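Local coordinates for mirolysin (Tannerella forsythia, PDB 6R7V), which is a zinc metallopeptidase of the pappalysin family of metzincins, probably cleaving peptide bonds in proteins, and is seen here as its latent, cysteine-switch zymogen, at residues A[217-220]-A[221-224]; A[228-232]-A[233-237]; A[236-239]-A[240-244]. The protein carries 1 engineered substitution. One frame throughout, in Å; residues are numbered along the deposited sequence.

Contacts 1 and 2 lie in the long loop after helix 203-212, and contact 3 carries that loop into the weakly bonded strand 243-244. Contacts 1 and 3 are mostly buried and serve one calcium: W219 O and D222 share it with Q238 O and G239 O. Contact 2, only partly buried, wraps its own calcium, half of whose ligands are water. Calcium binding thus runs through all three, with different company: a carboxylate backing a zinc-bound histidine in contact 1, an Asp-Thr hydroxyl bond in contact 2, an amide-to-carbonyl bond in contact 3. G228 N, bonded to D222 OD2, ties contact 2 to contact 1; P236 and N237 belong to contacts 2 and 3.

Contact 1 (A[217-220]-A[221-224]); sequences HIWG and DDGG. With CA (calcium ion), chain B; ZN (zinc ion), chain D.
D221 turns back to meet H217 at the edge of its imidazole. ND1 of H217 donates to OD1 of D221 over 2.7 Å in a nearly straight bond (169°). The oxygen lies in the ring plane and uses its syn lone pair, although the carboxylate is rotated 68° against the ring. With CG of D221 beside its backbone N (chi1 -72°), the carboxylate folds back along the chain. OD2 accepts from water 1, which accepts from H217 N, so this oxygen too is tied to the histidine.

W219 fills in beside this pair. Its CH2 sits over the imidazole face turned from water 1, and its CZ2 lies 3.6 Å from OD1 of D221. Further along the indole, the backbone N of D221 rides over a face, 3.5 Å from CD1 of W219. NE1 and G223 N share water 3 as acceptor.

G220 is the tight joint of the backbone: its positive phi suits a residue without CB, and its N bonds to H217 O, closing a type I turn. From within that turn W219 O binds calcium at 2.3 Å, and beyond it D222 grips the ion with both carboxylate oxygens, OD2 also accepting from G228 N. S225, Q238 and G239 add further oxygens.

On its far side the H217 ring holds zinc through NE2 at 2.0 Å, alongside H207, H211 and C6, the last consistent with a cysteine switch. D221 thus stands in the second shell, helping, with the zinc bond, to fix the ring's rotation and probably polarising it toward the metal.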
ATOM      1  N   HIS A 217       0.783  -5.864  -8.175  1.00 13.90           N
ATOM      2  CA  HIS A 217       1.102  -5.067  -9.358  1.00 14.90           C
ATOM      3  C   HIS A 217       0.207  -5.445 -10.511  1.00 15.96           C
ATOM      4  O   HIS A 217      -0.004  -6.635 -10.780  1.00 14.63           O
ATOM      5  CB  HIS A 217       2.547  -5.272  -9.736  1.00 14.27           C
ATOM      6  CG  HIS A 217       3.466  -4.649  -8.749  1.00 15.09           C
ATOM      7  ND1 HIS A 217       4.700  -5.180  -8.497  1.00 15.96           N
ATOM      8  CD2 HIS A 217       3.284  -3.566  -7.959  1.00 14.90           C
ATOM      9  CE1 HIS A 217       5.256  -4.400  -7.585  1.00 15.21           C
ATOM     10  NE2 HIS A 217       4.431  -3.436  -7.196  1.00 14.98           N
ATOM     11  N   ILE A 218      -0.308  -4.421 -11.200  1.00 15.04           N
ATOM     12  CA  ILE A 218      -1.349  -4.623 -12.206  1.00 14.43           C
ATOM     13  C   ILE A 218      -0.871  -5.497 -13.397  1.00 17.34           C
ATOM     14  O   ILE A 218      -1.672  -6.192 -14.021  1.00 17.91           O
ATOM     15  CB  ILE A 218      -1.868  -3.254 -12.679  1.00 16.81           C
ATOM     16  CG1 ILE A 218      -3.105  -3.394 -13.564  1.00 16.97           C
ATOM     17  CG2 ILE A 218      -0.761  -2.426 -13.377  1.00 17.77           C
ATOM     18  CD1 ILE A 218      -3.880  -2.083 -13.718  1.00 19.33           C
ATOM     19  N   TRP A 219       0.426  -5.459 -13.696  1.00 15.08           N
ATOM     20  CA  TRP A 219       0.952  -6.239 -14.824  1.00 16.36           C
ATOM     21  C   TRP A 219       1.306  -7.697 -14.459  1.00 18.93           C
ATOM     22  O   TRP A 219       1.729  -8.456 -15.349  1.00 17.85           O
ATOM     23  CB  TRP A 219       2.162  -5.546 -15.458  1.00 15.57           C
ATOM     24  CG  TRP A 219       3.381  -5.577 -14.609  1.00 15.50           C
ATOM     25  CD1 TRP A 219       4.395  -6.486 -14.656  1.00 18.51           C
ATOM     26  CD2 TRP A 219       3.697  -4.672 -13.545  1.00 14.96           C
ATOM     27  NE1 TRP A 219       5.316  -6.211 -13.666  1.00 17.94           N
ATOM     28  CE2 TRP A 219       4.920  -5.095 -12.982  1.00 17.66           C
ATOM     29  CE3 TRP A 219       3.096  -3.504 -13.051  1.00 15.90           C
ATOM     30  CZ2 TRP A 219       5.532  -4.421 -11.916  1.00 17.67           C
ATOM     31  CZ3 TRP A 219       3.694  -2.844 -11.988  1.00 16.57           C
ATOM     32  CH2 TRP A 219       4.920  -3.290 -11.449  1.00 17.55           C
ATOM     33  N   GLY A 220       1.146  -8.092 -13.202  1.00 17.45           N
ATOM     34  CA  GLY A 220       1.346  -9.494 -12.836  1.00 17.85           C
ATOM     35  C   GLY A 220       2.743  -9.964 -12.486  1.00 19.76           C
ATOM     36  O   GLY A 220       2.940 -11.164 -12.302  1.00 20.21           O
ATOM     37  N   ASP A 221       3.706  -9.033 -12.362  1.00 17.44           N
ATOM     38  CA  ASP A 221       5.074  -9.318 -11.946  1.00 17.76           C
ATOM     39  C   ASP A 221       5.641 -10.484 -12.740  1.00 21.14           C
ATOM     40  O   ASP A 221       6.176 -11.427 -12.166  1.00 21.67           O
ATOM     41  CB  ASP A 221       5.090  -9.632 -10.428  1.00 18.62           C
ATOM     42  CG  ASP A 221       4.847  -8.402  -9.576  1.00 17.46           C
ATOM     43  OD1 ASP A 221       5.509  -7.388  -9.819  1.00 19.12           O
ATOM     44  OD2 ASP A 221       3.977  -8.465  -8.671  1.00 18.70           O
ATOM     45  N   ASP A 222       5.508 -10.439 -14.076  1.00 17.60           N
ATOM     46  CA  ASP A 222       5.879 -11.583 -14.888  1.00 18.29           C
ATOM     47  C   ASP A 222       6.876 -11.252 -15.964  1.00 22.62           C
ATOM     48  O   ASP A 222       6.979 -11.983 -16.961  1.00 24.06           O
ATOM     49  CB  ASP A 222       4.597 -12.143 -15.517  1.00 19.45           C
ATOM     50  CG  ASP A 222       3.751 -11.108 -16.250  1.00 18.75           C
ATOM     51  OD1 ASP A 222       4.240  -9.980 -16.477  1.00 19.03           O
ATOM     52  OD2 ASP A 222       2.604 -11.412 -16.572  1.00 20.95           O
ATOM     53  N   GLY A 223       7.573 -10.146 -15.799  1.00 21.55           N
ATOM     54  CA  GLY A 223       8.636  -9.771 -16.728  1.00 21.14           C
ATOM     55  C   GLY A 223       8.168  -9.346 -18.098  1.00 22.08           C
ATOM     56  O   GLY A 223       8.928  -9.422 -19.055  1.00 20.64           O
ATOM     57  N   GLY A 224       6.909  -8.936 -18.201  1.00 20.97           N
ATOM     58  CA  GLY A 224       6.366  -8.471 -19.467  1.00 20.35           C
ATOM     59  C   GLY A 224       5.464  -9.416 -20.201  1.00 23.78           C
ATOM     60  O   GLY A 224       4.926  -9.042 -21.252  1.00 23.22           O
TER
HETATM   61 CA    CA B 401       2.107  -9.287 -17.446  1.00 18.21          CA
HETATM   62 ZN    ZN D 403       4.430  -2.321  -5.504  0.74 16.41          ZN
HETATM   63  O   HOH W   1       2.781  -7.164  -6.531  1.00 15.66           O
HETATM   64  O   HOH W   2       1.475  -9.037  -9.789  1.00 21.64           O
HETATM   65  O   HOH W   3       7.866  -7.796 -13.773  1.00 21.15           O
HETATM   66  O   HOH W   4      -0.041 -10.301 -17.318  1.00 19.29           O

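Contact 2 (A[228-232]-A[233-237]); sequences GTDNI and ADTPN. With CA (calcium ion), chain C.
D230 and T235 reach toward each other and meet beside a calcium ion. Starting at CB, the D230 side chain packs against H217 O of the preceding turn. CG stands between the backbone N and the carbonyl carbon (chi1 67°), and this setting swings the carboxylate in toward the ion. CG itself lies 3.2 Å from OG1 of T235. At the tip the two oxygens divide the work. OD1 binds calcium at 2.4 Å and takes the I232 N-H from above the carboxylate plane, completing an Asx turn. OD2 accepts from the T235 hydroxyl, OG1, at 2.7 Å with its syn lone pair.

That hydroxyl also coordinates calcium, so its proton is directed to the carboxylate while its oxygen faces the metal. T235 O and I232 O bind the ion as well, and four waters bring the ligands to eight. A type I turn from I232 to T235, with a weak T235 N to I232 O bond, brings these oxygens together.

Helix 280-288 flanks the loop: I232 rests on Q282 and R285, N231 touches R285, and the D234 carboxylate bonds to T279 OG1 just before the helix and to G281 N in its first turn.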
ATOM      1  N   GLY A 228       1.136 -13.757 -16.083  1.00 22.25           N
ATOM      2  CA  GLY A 228       0.941 -13.376 -14.699  1.00 22.25           C
ATOM      3  C   GLY A 228      -0.380 -12.651 -14.546  1.00 22.66           C
ATOM      4  O   GLY A 228      -0.979 -12.200 -15.528  1.00 23.55           O
ATOM      5  N   THR A 229      -0.850 -12.560 -13.320  1.00 19.90           N
ATOM      6  CA  THR A 229      -2.146 -11.908 -13.088  1.00 19.35           C
ATOM      7  C   THR A 229      -2.119 -11.151 -11.803  1.00 21.47           C
ATOM      8  O   THR A 229      -1.333 -11.494 -10.915  1.00 19.09           O
ATOM      9  CB  THR A 229      -3.265 -12.977 -13.036  1.00 23.35           C
ATOM     10  OG1 THR A 229      -4.536 -12.332 -12.839  1.00 23.04           O
ATOM     11  CG2 THR A 229      -3.038 -14.034 -11.943  1.00 24.68           C
ATOM     12  N   ASP A 230      -2.976 -10.123 -11.687  1.00 17.78           N
ATOM     13  CA  ASP A 230      -3.151  -9.422 -10.415  1.00 16.30           C
ATOM     14  C   ASP A 230      -4.416  -9.953  -9.740  1.00 19.55           C
ATOM     15  O   ASP A 230      -4.803  -9.451  -8.692  1.00 17.45           O
ATOM     16  CB  ASP A 230      -3.174  -7.890 -10.593  1.00 17.21           C
ATOM     17  CG  ASP A 230      -4.357  -7.336 -11.348  1.00 17.56           C
ATOM     18  OD1 ASP A 230      -5.049  -8.124 -12.056  1.00 18.01           O
ATOM     19  OD2 ASP A 230      -4.596  -6.110 -11.252  1.00 15.98           O
ATOM     20  N   ASN A 231      -5.056 -11.000 -10.311  1.00 17.92           N
ATOM     21  CA  ASN A 231      -6.279 -11.626  -9.780  1.00 18.93           C
ATOM     22  C   ASN A 231      -7.465 -10.665  -9.751  1.00 19.35           C
ATOM     23  O   ASN A 231      -8.436 -10.925  -9.041  1.00 23.12           O
ATOM     24  CB  ASN A 231      -6.074 -12.261  -8.396  1.00 22.24           C
ATOM     25  CG  ASN A 231      -4.963 -13.288  -8.398  1.00 30.71           C
ATOM     26  OD1 ASN A 231      -4.010 -13.185  -7.633  1.00 39.20           O
ATOM     27  ND2 ASN A 231      -5.034 -14.267  -9.283  1.00 30.97           N
ATOM     28  N   ILE A 232      -7.416  -9.577 -10.548  1.00 17.91           N
ATOM     29  CA  ILE A 232      -8.521  -8.629 -10.657  1.00 15.51           C
ATOM     30  C   ILE A 232      -9.050  -8.647 -12.094  1.00 18.81           C
ATOM     31  O   ILE A 232      -8.325  -8.283 -13.026  1.00 18.15           O
ATOM     32  CB  ILE A 232      -8.113  -7.216 -10.220  1.00 16.77           C
ATOM     33  CG1 ILE A 232      -7.432  -7.182  -8.814  1.00 16.35           C
ATOM     34  CG2 ILE A 232      -9.338  -6.291 -10.273  1.00 17.38           C
ATOM     35  CD1 ILE A 232      -8.313  -7.502  -7.631  1.00 18.32           C
ATOM     36  N   ALA A 233     -10.326  -9.068 -12.276  1.00 17.69           N
ATOM     37  CA  ALA A 233     -10.854  -9.163 -13.628  1.00 19.13           C
ATOM     38  C   ALA A 233     -11.034  -7.806 -14.339  1.00 23.10           C
ATOM     39  O   ALA A 233     -10.885  -7.751 -15.570  1.00 24.07           O
ATOM     40  CB  ALA A 233     -12.190  -9.906 -13.599  1.00 20.99           C
ATOM     41  N   ASP A 234     -11.299  -6.705 -13.582  1.00 18.45           N
ATOM     42  CA  ASP A 234     -11.566  -5.449 -14.284  1.00 18.93           C
ATOM     43  C   ASP A 234     -10.291  -4.603 -14.510  1.00 18.08           C
ATOM     44  O   ASP A 234     -10.386  -3.521 -15.109  1.00 20.25           O
ATOM     45  CB  ASP A 234     -12.675  -4.642 -13.623  1.00 20.87           C
ATOM     46  CG  ASP A 234     -12.370  -4.154 -12.239  1.00 21.05           C
ATOM     47  OD1 ASP A 234     -11.223  -4.346 -11.780  1.00 20.51           O
ATOM     48  OD2 ASP A 234     -13.264  -3.525 -11.622  1.00 22.14           O
ATOM     49  N   THR A 235      -9.090  -5.125 -14.142  1.00 16.70           N
ATOM     50  CA  THR A 235      -7.854  -4.478 -14.549  1.00 14.85           C
ATOM     51  C   THR A 235      -7.417  -5.225 -15.830  1.00 18.64           C
ATOM     52  O   THR A 235      -7.203  -6.457 -15.787  1.00 16.83           O
ATOM     53  CB  THR A 235      -6.781  -4.476 -13.454  1.00 16.48           C
ATOM     54  OG1 THR A 235      -6.643  -5.822 -12.993  1.00 16.80           O
ATOM     55  CG2 THR A 235      -7.124  -3.539 -12.322  1.00 15.31           C
ATOM     56  N   PRO A 236      -7.316  -4.510 -16.975  1.00 18.26           N
ATOM     57  CA  PRO A 236      -6.907  -5.187 -18.228  1.00 19.01           C
ATOM     58  C   PRO A 236      -5.596  -5.947 -18.081  1.00 21.07           C
ATOM     59  O   PRO A 236      -4.678  -5.446 -17.431  1.00 19.61           O
ATOM     60  CB  PRO A 236      -6.723  -4.031 -19.207  1.00 20.96           C
ATOM     61  CG  PRO A 236      -7.615  -2.926 -18.677  1.00 23.39           C
ATOM     62  CD  PRO A 236      -7.535  -3.059 -17.176  1.00 18.88           C
ATOM     63  N   ASN A 237      -5.505  -7.144 -18.692  1.00 19.70           N
ATOM     64  CA  ASN A 237      -4.272  -7.925 -18.724  1.00 20.04           C
ATOM     65  C   ASN A 237      -3.188  -7.049 -19.305  1.00 23.67           C
ATOM     66  O   ASN A 237      -3.393  -6.362 -20.312  1.00 24.40           O
ATOM     67  CB  ASN A 237      -4.449  -9.190 -19.549  1.00 22.52           C
ATOM     68  CG  ASN A 237      -3.355 -10.210 -19.401  1.00 44.65           C
ATOM     69  OD1 ASN A 237      -2.337  -9.992 -18.750  1.00 35.03           O
ATOM     70  ND2 ASN A 237      -3.542 -11.361 -20.018  1.00 45.34           N
TER
HETATM   71 CA    CA C 402      -6.216  -8.013 -14.153  0.97 17.80          CA
HETATM   72  O   HOH W   4      -0.041 -10.301 -17.318  1.00 19.29           O
HETATM   73  O   HOH W   5      -6.491 -10.448 -13.446  1.00 21.26           O
HETATM   74  O   HOH W   6      -4.167  -9.440 -14.716  1.00 22.19           O
HETATM   75  O   HOH W   7      -4.362  -6.552 -14.905  1.00 17.69           O
HETATM   76  O   HOH W   8      -6.912  -9.262 -16.037  1.00 28.73           O

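Contact 3 (A[236-239]-A[240-244]); sequences PNQG and GYNEG. With CA (calcium ion), chain B.
Q238 stretches forward to G240, its NE2 donating to G240 O over 3.0 Å at 170°. The acceptor lies almost exactly in the amide plane of Q238, whereas the donor is tilted 21° from the plane of the G240 carbonyl. CG opposite the backbone N (chi1 178°) and an extended chain beyond it carry the amide this far, with Q238 CG passing 3.5 Å from the same G240 O.

This is the tight part. NE2 of Q238 also comes within 3.1 Å of ND2 of N242, but both are donors and do not bond to each other. NE2 has a second acceptor in D268 OD2, while D268 OD1 takes N242 N. N242 OD1 accepts a hydrogen bond from K250 NZ.

Toward solvent the contact thins out. Y241 points away, with its ring exposed, and the partly exposed G240 bonds through its N to a glycerol, probably from the crystallisation liquor, which N242 ND2 reaches weakly.

On the metal side Q238 O and G239 O each bind calcium at 2.4 Å, joining W219, D222, S225 and water 4, which is also bonded to N237 OD1. Residues 236-239 thus form one wall of a loop-built calcium site made chiefly of backbone carbonyls, and 240-242 carry the chain on to the short, weakly bonded strand 243-244, which runs parallel to 269-270.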
ATOM      1  N   PRO A 236      -7.316  -4.510 -16.975  1.00 18.26           N
ATOM      2  CA  PRO A 236      -6.907  -5.187 -18.228  1.00 19.01           C
ATOM      3  C   PRO A 236      -5.596  -5.947 -18.081  1.00 21.07           C
ATOM      4  O   PRO A 236      -4.678  -5.446 -17.431  1.00 19.61           O
ATOM      5  CB  PRO A 236      -6.723  -4.031 -19.207  1.00 20.96           C
ATOM      6  CG  PRO A 236      -7.615  -2.926 -18.677  1.00 23.39           C
ATOM      7  CD  PRO A 236      -7.535  -3.059 -17.176  1.00 18.88           C
ATOM      8  N   ASN A 237      -5.505  -7.144 -18.692  1.00 19.70           N
ATOM      9  CA  ASN A 237      -4.272  -7.925 -18.724  1.00 20.04           C
ATOM     10  C   ASN A 237      -3.188  -7.049 -19.305  1.00 23.67           C
ATOM     11  O   ASN A 237      -3.393  -6.362 -20.312  1.00 24.40           O
ATOM     12  CB  ASN A 237      -4.449  -9.190 -19.549  1.00 22.52           C
ATOM     13  CG  ASN A 237      -3.355 -10.210 -19.401  1.00 44.65           C
ATOM     14  OD1 ASN A 237      -2.337  -9.992 -18.750  1.00 35.03           O
ATOM     15  ND2 ASN A 237      -3.542 -11.361 -20.018  1.00 45.34           N
ATOM     16  N   GLN A 238      -2.050  -7.014 -18.659  1.00 19.55           N
ATOM     17  CA  GLN A 238      -1.015  -6.065 -19.031  1.00 18.21           C
ATOM     18  C   GLN A 238       0.330  -6.776 -19.100  1.00 20.02           C
ATOM     19  O   GLN A 238       0.581  -7.652 -18.285  1.00 19.97           O
ATOM     20  CB  GLN A 238      -1.023  -4.939 -17.959  1.00 18.64           C
ATOM     21  CG  GLN A 238       0.026  -3.838 -18.129  1.00 19.33           C
ATOM     22  CD  GLN A 238      -0.153  -2.699 -17.152  1.00 20.12           C
ATOM     23  OE1 GLN A 238      -1.263  -2.293 -16.814  1.00 18.90           O
ATOM     24  NE2 GLN A 238       0.936  -2.165 -16.666  1.00 18.77           N
ATOM     25  N   GLY A 239       1.177  -6.407 -20.066  1.00 18.86           N
ATOM     26  CA  GLY A 239       2.500  -7.032 -20.232  1.00 17.90           C
ATOM     27  C   GLY A 239       3.424  -6.716 -19.071  1.00 20.15           C
ATOM     28  O   GLY A 239       3.496  -7.470 -18.098  1.00 19.24           O
ATOM     29  N   GLY A 240       4.124  -5.599 -19.192  1.00 19.11           N
ATOM     30  CA  GLY A 240       5.052  -5.138 -18.176  1.00 18.54           C
ATOM     31  C   GLY A 240       4.568  -3.880 -17.491  1.00 17.34           C
ATOM     32  O   GLY A 240       3.442  -3.406 -17.739  1.00 18.73           O
ATOM     33  N   TYR A 241       5.358  -3.365 -16.585  1.00 17.31           N
ATOM     34  CA  TYR A 241       4.994  -2.149 -15.896  1.00 16.67           C
ATOM     35  C   TYR A 241       5.112  -0.961 -16.817  1.00 20.32           C
ATOM     36  O   TYR A 241       5.819  -0.996 -17.832  1.00 21.43           O
ATOM     37  CB  TYR A 241       5.871  -1.923 -14.640  1.00 18.00           C
ATOM     38  CG  TYR A 241       7.369  -1.832 -14.906  1.00 19.77           C
ATOM     39  CD1 TYR A 241       8.219  -2.904 -14.621  1.00 21.51           C
ATOM     40  CD2 TYR A 241       7.939  -0.671 -15.424  1.00 21.41           C
ATOM     41  CE1 TYR A 241       9.588  -2.831 -14.880  1.00 22.76           C
ATOM     42  CE2 TYR A 241       9.304  -0.594 -15.701  1.00 23.82           C
ATOM     43  CZ  TYR A 241      10.121  -1.687 -15.447  1.00 30.56           C
ATOM     44  OH  TYR A 241      11.480  -1.618 -15.687  1.00 33.92           O
ATOM     45  N   ASN A 242       4.408   0.100 -16.447  1.00 18.77           N
ATOM     46  CA  ASN A 242       4.572   1.375 -17.121  1.00 19.08           C
ATOM     47  C   ASN A 242       5.292   2.298 -16.174  1.00 22.02           C
ATOM     48  O   ASN A 242       5.175   2.160 -14.961  1.00 22.15           O
ATOM     49  CB  ASN A 242       3.233   1.961 -17.527  1.00 18.93           C
ATOM     50  CG  ASN A 242       2.587   1.150 -18.593  1.00 23.46           C
ATOM     51  OD1 ASN A 242       3.030   1.145 -19.744  1.00 25.73           O
ATOM     52  ND2 ASN A 242       1.575   0.399 -18.224  1.00 22.77           N
ATOM     53  N   GLU A 243       6.004   3.252 -16.720  1.00 21.13           N
ATOM     54  CA  GLU A 243       6.738   4.223 -15.936  1.00 21.58           C
ATOM     55  C   GLU A 243       6.472   5.603 -16.496  1.00 23.66           C
ATOM     56  O   GLU A 243       5.921   5.738 -17.594  1.00 24.96           O
ATOM     57  CB  GLU A 243       8.244   3.901 -15.922  1.00 23.68           C
ATOM     58  CG  GLU A 243       8.880   3.943 -17.302  1.00 37.47           C
ATOM     59  CD  GLU A 243      10.353   3.593 -17.396  1.00 69.28           C
ATOM     60  OE1 GLU A 243      10.996   3.359 -16.346  1.00 72.80           O
ATOM     61  OE2 GLU A 243      10.862   3.542 -18.539  1.00 68.97           O
ATOM     62  N   GLY A 244       6.805   6.618 -15.721  1.00 20.56           N
ATOM     63  CA  GLY A 244       6.614   7.977 -16.202  1.00 19.46           C
ATOM     64  C   GLY A 244       5.164   8.364 -16.333  1.00 20.67           C
ATOM     65  O   GLY A 244       4.356   8.028 -15.480  1.00 19.35           O
TER
HETATM   66 CA    CA B 401       2.107  -9.287 -17.446  1.00 18.21          CA
HETATM   67  O   HOH W   4      -0.041 -10.301 -17.318  1.00 19.29           O